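PDB 3FCY: xylan esterase 1 from Thermoanaerobacterium sp. 'JW/SL YS485', which probably removes acetyl groups from acetylated xylan and related esters as a serine carboxylesterase of the alpha/beta hydrolase fold, and carries a bound calcium ion. Local coordinates for residues A[68-73]-A[83-88]; A[99-104]-A[134-139]. All blocks are in the same frame, centred on the assembly; numbering follows the deposited sequence.

Contact 1: A[68-73]-A[83-88]; sequences IELKES and YDLYFT
The Tyr83 ring meets Glu72 with its CD1-CE1 side: the backbone N of Glu72 lies at the ring edge, in plane, and Glu72 CG comes obliquely to 3.7 Å from Tyr83 CE1, with carboxylate and ring planes 75° apart. The Tyr86 ring likewise has a backbone atom at its edge, Glu69 O in the ring plane, while the extended chain of Lys71 passes it at about a right angle, Lys71 CD 4.1 Å from Tyr86 CE1. Tyr86 owes this position to its first torsion (-56°), which sets CG beside its own backbone N. On the side of the sheet bearing Leu70 and Leu85, Leu70 CD2 rests 3.7 Å from Leu85 CG. Two antiparallel hydrogen-bonded pairs, Glu69 with Tyr86 and Lys71 with Asp84, supply four backbone bonds; the straightest, from Asp84 N to Lys71 O, is 2.7 Å long and almost linear, 177° at the hydrogen. A water donates to Asp84 OD1 and links it to Ser73 OG, which also bonds to Phe75 N; Asp84 OD2 is hydrogen-bonded to His96 NE2. Strand 69-72 is the outermost of the sheet within this chain and pairs with strand 80-88 as a hairpin. Strand 94-102 pairs with the far edge of strand 80-88, Tyr99 touching Leu70 and Leu85 on their face of the sheet, and helix 176-192 packs on Ile68 and Phe87 through Ile190.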
ATOM      1  N   ILE A  68      21.124  40.986 -17.232  1.00 32.27           N
ATOM      2  CA  ILE A  68      21.353  39.670 -17.806  1.00 32.65           C
ATOM      3  C   ILE A  68      22.822  39.283 -17.934  1.00 33.69           C
ATOM      4  O   ILE A  68      23.665  40.093 -18.315  1.00 32.80           O
ATOM      5  CB  ILE A  68      20.702  39.578 -19.199  1.00 33.67           C
ATOM      6  CG1 ILE A  68      19.212  39.916 -19.091  1.00 33.46           C
ATOM      7  CG2 ILE A  68      20.900  38.182 -19.778  1.00 34.11           C
ATOM      8  CD1 ILE A  68      18.524  40.084 -20.430  1.00 36.39           C
ATOM      9  N   GLU A  69      23.114  38.031 -17.607  1.00 33.88           N
ATOM     10  CA  GLU A  69      24.463  37.506 -17.705  1.00 35.77           C
ATOM     11  C   GLU A  69      24.404  36.122 -18.340  1.00 35.06           C
ATOM     12  O   GLU A  69      23.567  35.296 -17.976  1.00 34.39           O
ATOM     13  CB  GLU A  69      25.114  37.420 -16.321  1.00 39.40           C
ATOM     14  CG  GLU A  69      26.479  36.742 -16.334  1.00 45.66           C
ATOM     15  CD  GLU A  69      27.208  36.826 -15.001  1.00 49.13           C
ATOM     16  OE1 GLU A  69      28.300  36.223 -14.886  1.00 50.62           O
ATOM     17  OE2 GLU A  69      26.697  37.497 -14.074  1.00 50.35           O
ATOM     18  N   LEU A  70      25.283  35.880 -19.304  1.00 35.32           N
ATOM     19  CA  LEU A  70      25.330  34.594 -19.982  1.00 35.88           C
ATOM     20  C   LEU A  70      26.663  33.932 -19.684  1.00 36.93           C
ATOM     21  O   LEU A  70      27.712  34.570 -19.762  1.00 39.27           O
ATOM     22  CB  LEU A  70      25.175  34.778 -21.495  1.00 35.27           C
ATOM     23  CG  LEU A  70      23.868  35.393 -22.005  1.00 36.58           C
ATOM     24  CD1 LEU A  70      23.975  35.621 -23.505  1.00 37.51           C
ATOM     25  CD2 LEU A  70      22.695  34.482 -21.683  1.00 34.79           C
ATOM     26  N   LYS A  71      26.618  32.656 -19.326  1.00 35.68           N
ATOM     27  CA  LYS A  71      27.827  31.909 -19.031  1.00 34.99           C
ATOM     28  C   LYS A  71      27.823  30.632 -19.849  1.00 34.68           C
ATOM     29  O   LYS A  71      26.843  29.883 -19.832  1.00 32.46           O
ATOM     30  CB  LYS A  71      27.895  31.546 -17.546  1.00 36.43           C
ATOM     31  CG  LYS A  71      28.076  32.724 -16.608  1.00 41.19           C
ATOM     32  CD  LYS A  71      28.314  32.233 -15.189  1.00 45.12           C
ATOM     33  CE  LYS A  71      28.567  33.384 -14.227  1.00 47.77           C
ATOM     34  NZ  LYS A  71      28.878  32.886 -12.856  1.00 50.35           N
ATOM     35  N   GLU A  72      28.912  30.381 -20.567  1.00 33.35           N
ATOM     36  CA  GLU A  72      28.999  29.174 -21.368  1.00 34.26           C
ATOM     37  C   GLU A  72      28.845  27.958 -20.473  1.00 33.48           C
ATOM     38  O   GLU A  72      29.451  27.878 -19.405  1.00 31.63           O
ATOM     39  CB  GLU A  72      30.340  29.100 -22.102  1.00 37.65           C
ATOM     40  CG  GLU A  72      30.325  29.726 -23.485  1.00 42.80           C
ATOM     41  CD  GLU A  72      31.568  29.390 -24.287  1.00 45.62           C
ATOM     42  OE1 GLU A  72      31.929  28.194 -24.362  1.00 46.44           O
ATOM     43  OE2 GLU A  72      32.181  30.322 -24.848  1.00 48.34           O
ATOM     44  N   SER A  73      28.022  27.013 -20.913  1.00 31.29           N
ATOM     45  CA  SER A  73      27.791  25.794 -20.156  1.00 31.01           C
ATOM     46  C   SER A  73      28.917  24.792 -20.379  1.00 30.71           C
ATOM     47  O   SER A  73      29.611  24.838 -21.395  1.00 28.91           O
ATOM     48  CB  SER A  73      26.464  25.160 -20.582  1.00 31.53           C
ATOM     49  OG  SER A  73      26.347  23.845 -20.066  1.00 30.54           O
ATOM     50  N   TYR A  83      24.189  28.100 -23.181  1.00 25.35           N
ATOM     51  CA  TYR A  83      24.488  29.079 -22.141  1.00 26.33           C
ATOM     52  C   TYR A  83      23.590  28.967 -20.919  1.00 27.05           C
ATOM     53  O   TYR A  83      22.411  28.602 -21.016  1.00 24.71           O
ATOM     54  CB  TYR A  83      24.312  30.503 -22.677  1.00 28.32           C
ATOM     55  CG  TYR A  83      25.170  30.878 -23.860  1.00 32.81           C
ATOM     56  CD1 TYR A  83      26.551  31.020 -23.728  1.00 35.05           C
ATOM     57  CD2 TYR A  83      24.594  31.128 -25.105  1.00 34.01           C
ATOM     58  CE1 TYR A  83      27.339  31.408 -24.812  1.00 36.75           C
ATOM     59  CE2 TYR A  83      25.370  31.517 -26.191  1.00 35.59           C
ATOM     60  CZ  TYR A  83      26.740  31.654 -26.038  1.00 37.37           C
ATOM     61  OH  TYR A  83      27.510  32.035 -27.114  1.00 40.18           O
ATOM     62  N   ASP A  84      24.162  29.302 -19.768  1.00 26.01           N
ATOM     63  CA  ASP A  84      23.416  29.351 -18.528  1.00 26.33           C
ATOM     64  C   ASP A  84      23.064  30.832 -18.469  1.00 28.03           C
ATOM     65  O   ASP A  84      23.951  31.689 -18.424  1.00 28.16           O
ATOM     66  CB  ASP A  84      24.298  28.953 -17.344  1.00 26.60           C
ATOM     67  CG  ASP A  84      24.426  27.454 -17.201  1.00 24.30           C
ATOM     68  OD1 ASP A  84      25.562  26.955 -17.093  1.00 25.09           O
ATOM     69  OD2 ASP A  84      23.380  26.773 -17.195  1.00 25.43           O
ATOM     70  N   LEU A  85      21.771  31.132 -18.519  1.00 27.80           N
ATOM     71  CA  LEU A  85      21.313  32.508 -18.501  1.00 26.25           C
ATOM     72  C   LEU A  85      20.784  32.903 -17.125  1.00 27.46           C
ATOM     73  O   LEU A  85      20.030  32.154 -16.502  1.00 25.87           O
ATOM     74  CB  LEU A  85      20.224  32.697 -19.566  1.00 25.29           C
ATOM     75  CG  LEU A  85      19.604  34.084 -19.767  1.00 29.28           C
ATOM     76  CD1 LEU A  85      18.891  34.127 -21.120  1.00 30.75           C
ATOM     77  CD2 LEU A  85      18.639  34.403 -18.643  1.00 27.30           C
ATOM     78  N   TYR A  86      21.195  34.077 -16.656  1.00 26.09           N
ATOM     79  CA  TYR A  86      20.749  34.580 -15.363  1.00 25.99           C
ATOM     80  C   TYR A  86      20.201  35.985 -15.506  1.00 24.73           C
ATOM     81  O   TYR A  86      20.769  36.811 -16.217  1.00 25.72           O
ATOM     82  CB  TYR A  86      21.896  34.620 -14.354  1.00 25.99           C
ATOM     83  CG  TYR A  86      22.594  33.302 -14.156  1.00 28.84           C
ATOM     84  CD1 TYR A  86      23.592  32.887 -15.035  1.00 29.58           C
ATOM     85  CD2 TYR A  86      22.258  32.465 -13.091  1.00 27.24           C
ATOM     86  CE1 TYR A  86      24.244  31.674 -14.863  1.00 30.46           C
ATOM     87  CE2 TYR A  86      22.903  31.245 -12.908  1.00 29.12           C
ATOM     88  CZ  TYR A  86      23.896  30.858 -13.799  1.00 29.99           C
ATOM     89  OH  TYR A  86      24.540  29.660 -13.637  1.00 30.38           O
ATOM     90  N   PHE A  87      19.089  36.251 -14.837  1.00 24.94           N
ATOM     91  CA  PHE A  87      18.501  37.580 -14.863  1.00 25.25           C
ATOM     92  C   PHE A  87      17.874  37.859 -13.508  1.00 25.55           C
ATOM     93  O   PHE A  87      17.531  36.936 -12.770  1.00 26.52           O
ATOM     94  CB  PHE A  87      17.455  37.714 -15.976  1.00 24.48           C
ATOM     95  CG  PHE A  87      16.206  36.907 -15.755  1.00 25.64           C
ATOM     96  CD1 PHE A  87      16.151  35.564 -16.116  1.00 24.52           C
ATOM     97  CD2 PHE A  87      15.069  37.503 -15.218  1.00 25.64           C
ATOM     98  CE1 PHE A  87      14.976  34.829 -15.950  1.00 24.17           C
ATOM     99  CE2 PHE A  87      13.891  36.775 -15.048  1.00 25.91           C
ATOM    100  CZ  PHE A  87      13.844  35.437 -15.416  1.00 25.15           C
ATOM    101  N   THR A  88      17.745  39.133 -13.167  1.00 25.78           N
ATOM    102  CA  THR A  88      17.157  39.501 -11.891  1.00 25.16           C
ATOM    103  C   THR A  88      15.657  39.725 -12.041  1.00 25.39           C
ATOM    104  O   THR A  88      15.218  40.481 -12.906  1.00 25.10           O
ATOM    105  CB  THR A  88      17.821  40.778 -11.329  1.00 25.92           C
ATOM    106  OG1 THR A  88      19.223  40.536 -11.143  1.00 25.29           O
ATOM    107  CG2 THR A  88      17.197  41.169 -10.001  1.00 24.44           C
TER
HETATM  108  O   HOH W   1      27.881  27.771 -16.883  1.00 40.54           O
HETATM  109  O   HOH W   2      25.903  24.038 -17.450  1.00 36.01           O

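Contact 2: A[99-104]-A[134-139]; sequences YIKPKT and GFTVVA
Apolar packing gathers at the Tyr99 ring, where Thr136 CG2 sits at the edge, in plane, 3.5 Å from Tyr99 CE1. Val138 CG2 approaches obliquely near the same CD1-CE1 edge, 4.0 Å from Tyr99 CD1. The first torsion of Tyr99 (168°) places CG opposite the backbone N and turns the CD1-CE1 edge of the ring to Thr136, whose side chain it crosses obliquely. Van der Waals contacts of ring CH2 groups with oxygens come from Pro102: its CD lies 3.4 Å from Phe135 O and 3.6 Å from Thr136 OG1, and its CG also nears Gly134 O. Backbone hydrogen bonds form one antiparallel hydrogen-bonded pair, Ile100 with Val137, in which Ile100 N to Val137 O is 2.8 Å and Val137 N to Ile100 O is 2.9 Å. Pro102, which has no N-H, lies beyond this pair. Among the polar side-chain groups, Tyr99 OH and Thr136 OG1 both bond to Glu196 OE2, which ties the two strands together from outside. A water bridges the loop ends, 2.7 Å from Gly134 O, to which it donates, and 2.9 Å from Thr104 OG1. Gly134, with positive phi, is the C-prime residue of a Schellman motif ending helix 128-131; that helix packs on Ile100 and Val137. The arrangement is the junction where the antiparallel strand 94-102 joins strand 136-140, the first strand of the parallel part of the alpha/beta hydrolase sheet.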
ATOM      1  N   TYR A  99      19.821  28.057 -21.829  1.00 25.15           N
ATOM      2  CA  TYR A  99      19.607  28.802 -23.068  1.00 25.37           C
ATOM      3  C   TYR A  99      20.446  28.185 -24.178  1.00 25.80           C
ATOM      4  O   TYR A  99      21.677  28.211 -24.131  1.00 25.65           O
ATOM      5  CB  TYR A  99      19.976  30.278 -22.840  1.00 27.28           C
ATOM      6  CG  TYR A  99      20.084  31.156 -24.076  1.00 30.61           C
ATOM      7  CD1 TYR A  99      19.177  31.048 -25.132  1.00 33.13           C
ATOM      8  CD2 TYR A  99      21.070  32.143 -24.155  1.00 32.30           C
ATOM      9  CE1 TYR A  99      19.247  31.910 -26.239  1.00 33.90           C
ATOM     10  CE2 TYR A  99      21.147  33.006 -25.248  1.00 34.82           C
ATOM     11  CZ  TYR A  99      20.234  32.885 -26.284  1.00 36.01           C
ATOM     12  OH  TYR A  99      20.310  33.757 -27.350  1.00 39.07           O
ATOM     13  N   ILE A 100      19.765  27.606 -25.165  1.00 24.42           N
ATOM     14  CA  ILE A 100      20.431  26.966 -26.291  1.00 24.80           C
ATOM     15  C   ILE A 100      20.094  27.725 -27.570  1.00 25.85           C
ATOM     16  O   ILE A 100      18.926  27.892 -27.926  1.00 23.72           O
ATOM     17  CB  ILE A 100      19.989  25.499 -26.447  1.00 24.25           C
ATOM     18  CG1 ILE A 100      20.093  24.779 -25.097  1.00 25.31           C
ATOM     19  CG2 ILE A 100      20.869  24.806 -27.477  1.00 23.28           C
ATOM     20  CD1 ILE A 100      19.516  23.372 -25.100  1.00 27.10           C
ATOM     21  N   LYS A 101      21.136  28.177 -28.254  1.00 26.41           N
ATOM     22  CA  LYS A 101      20.986  28.947 -29.478  1.00 28.56           C
ATOM     23  C   LYS A 101      21.601  28.195 -30.651  1.00 28.40           C
ATOM     24  O   LYS A 101      22.786  27.859 -30.633  1.00 28.73           O
ATOM     25  CB  LYS A 101      21.679  30.302 -29.300  1.00 30.74           C
ATOM     26  CG  LYS A 101      21.595  31.232 -30.485  1.00 34.97           C
ATOM     27  CD  LYS A 101      22.431  32.478 -30.230  1.00 38.22           C
ATOM     28  CE  LYS A 101      22.431  33.401 -31.438  1.00 40.19           C
ATOM     29  NZ  LYS A 101      23.293  34.595 -31.207  1.00 41.77           N
ATOM     30  N   PRO A 102      20.797  27.913 -31.689  1.00 27.80           N
ATOM     31  CA  PRO A 102      21.320  27.194 -32.853  1.00 29.90           C
ATOM     32  C   PRO A 102      22.312  28.056 -33.630  1.00 31.60           C
ATOM     33  O   PRO A 102      22.166  29.279 -33.696  1.00 31.58           O
ATOM     34  CB  PRO A 102      20.059  26.890 -33.660  1.00 29.58           C
ATOM     35  CG  PRO A 102      19.188  28.076 -33.372  1.00 27.95           C
ATOM     36  CD  PRO A 102      19.379  28.275 -31.881  1.00 26.62           C
ATOM     37  N   LYS A 103      23.327  27.420 -34.206  1.00 33.67           N
ATOM     38  CA  LYS A 103      24.317  28.147 -34.987  1.00 37.14           C
ATOM     39  C   LYS A 103      23.810  28.323 -36.413  1.00 37.76           C
ATOM     40  O   LYS A 103      24.328  27.716 -37.347  1.00 39.61           O
ATOM     41  CB  LYS A 103      25.655  27.401 -35.009  1.00 37.23           C
ATOM     42  CG  LYS A 103      26.489  27.523 -33.742  1.00 38.68           C
ATOM     43  CD  LYS A 103      27.840  26.853 -33.961  1.00 42.52           C
ATOM     44  CE  LYS A 103      28.757  26.987 -32.763  1.00 43.02           C
ATOM     45  NZ  LYS A 103      30.071  26.328 -33.033  1.00 45.36           N
ATOM     46  N   THR A 104      22.781  29.146 -36.568  1.00 39.86           N
ATOM     47  CA  THR A 104      22.200  29.418 -37.874  1.00 41.83           C
ATOM     48  C   THR A 104      22.099  30.929 -38.029  1.00 43.19           C
ATOM     49  O   THR A 104      22.130  31.659 -37.040  1.00 43.14           O
ATOM     50  CB  THR A 104      20.788  28.810 -38.004  1.00 42.25           C
ATOM     51  OG1 THR A 104      19.917  29.397 -37.026  1.00 43.20           O
ATOM     52  CG2 THR A 104      20.838  27.308 -37.794  1.00 42.74           C
ATOM     53  N   GLY A 134      15.618  24.287 -35.598  1.00 24.04           N
ATOM     54  CA  GLY A 134      16.064  25.663 -35.755  1.00 24.21           C
ATOM     55  C   GLY A 134      15.581  26.638 -34.694  1.00 24.83           C
ATOM     56  O   GLY A 134      15.755  27.848 -34.838  1.00 22.19           O
ATOM     57  N   PHE A 135      14.973  26.118 -33.632  1.00 24.53           N
ATOM     58  CA  PHE A 135      14.472  26.955 -32.543  1.00 24.63           C
ATOM     59  C   PHE A 135      15.557  27.301 -31.537  1.00 24.98           C
ATOM     60  O   PHE A 135      16.532  26.564 -31.380  1.00 23.34           O
ATOM     61  CB  PHE A 135      13.398  26.231 -31.723  1.00 24.65           C
ATOM     62  CG  PHE A 135      12.009  26.311 -32.279  1.00 24.98           C
ATOM     63  CD1 PHE A 135      10.941  26.590 -31.427  1.00 24.55           C
ATOM     64  CD2 PHE A 135      11.744  26.021 -33.614  1.00 27.43           C
ATOM     65  CE1 PHE A 135       9.622  26.572 -31.893  1.00 25.11           C
ATOM     66  CE2 PHE A 135      10.429  26.000 -34.095  1.00 26.75           C
ATOM     67  CZ  PHE A 135       9.366  26.274 -33.229  1.00 25.18           C
ATOM     68  N   THR A 136      15.374  28.432 -30.861  1.00 25.06           N
ATOM     69  CA  THR A 136      16.245  28.808 -29.763  1.00 23.11           C
ATOM     70  C   THR A 136      15.402  28.184 -28.652  1.00 23.46           C
ATOM     71  O   THR A 136      14.172  28.293 -28.682  1.00 21.96           O
ATOM     72  CB  THR A 136      16.316  30.337 -29.551  1.00 24.84           C
ATOM     73  OG1 THR A 136      17.409  30.869 -30.302  1.00 23.43           O
ATOM     74  CG2 THR A 136      16.524  30.675 -28.070  1.00 23.90           C
ATOM     75  N   VAL A 137      16.032  27.499 -27.702  1.00 22.88           N
ATOM     76  CA  VAL A 137      15.274  26.873 -26.621  1.00 23.03           C
ATOM     77  C   VAL A 137      15.737  27.364 -25.255  1.00 23.85           C
ATOM     78  O   VAL A 137      16.936  27.385 -24.963  1.00 21.92           O
ATOM     79  CB  VAL A 137      15.391  25.324 -26.662  1.00 21.46           C
ATOM     80  CG1 VAL A 137      14.602  24.701 -25.503  1.00 22.18           C
ATOM     81  CG2 VAL A 137      14.869  24.800 -27.995  1.00 20.07           C
ATOM     82  N   VAL A 138      14.772  27.756 -24.428  1.00 22.23           N
ATOM     83  CA  VAL A 138      15.048  28.252 -23.084  1.00 23.55           C
ATOM     84  C   VAL A 138      14.226  27.446 -22.078  1.00 23.25           C
ATOM     85  O   VAL A 138      13.054  27.169 -22.312  1.00 22.93           O
ATOM     86  CB  VAL A 138      14.674  29.751 -22.957  1.00 23.03           C
ATOM     87  CG1 VAL A 138      15.007  30.262 -21.561  1.00 24.14           C
ATOM     88  CG2 VAL A 138      15.419  30.566 -24.010  1.00 23.82           C
ATOM     89  N   ALA A 139      14.853  27.059 -20.971  1.00 23.66           N
ATOM     90  CA  ALA A 139      14.178  26.291 -19.922  1.00 21.66           C
ATOM     91  C   ALA A 139      14.495  26.947 -18.581  1.00 21.44           C
ATOM     92  O   ALA A 139      15.621  26.860 -18.090  1.00 21.27           O
ATOM     93  CB  ALA A 139      14.660  24.845 -19.934  1.00 18.27           C
TER
HETATM   94  O   HOH W   3      17.246  28.274 -37.060  1.00 29.77           O

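In the fold
Contacts 1 and 2 follow one another along the chain and belong to one sheet, their centres 14 Å apart. Strands 80-88 and 94-102 join them: Tyr83 N lies 2.7 Å from Tyr99 O, a probable hydrogen bond, while Leu70 CD2 packs 3.8 Å from Tyr99 CD2. Together they build the antiparallel flank of the sheet, from the outermost strand 69-72 to strand 136-140. Contact 1 is remote from the predicted Ser208-His327-Asp298 triad. Contact 2 comes closer to the calcium site: the side chain of Phe135 is about 9 Å from the ion, held by Glu343 and Tyr345, and touches Leu344 between them.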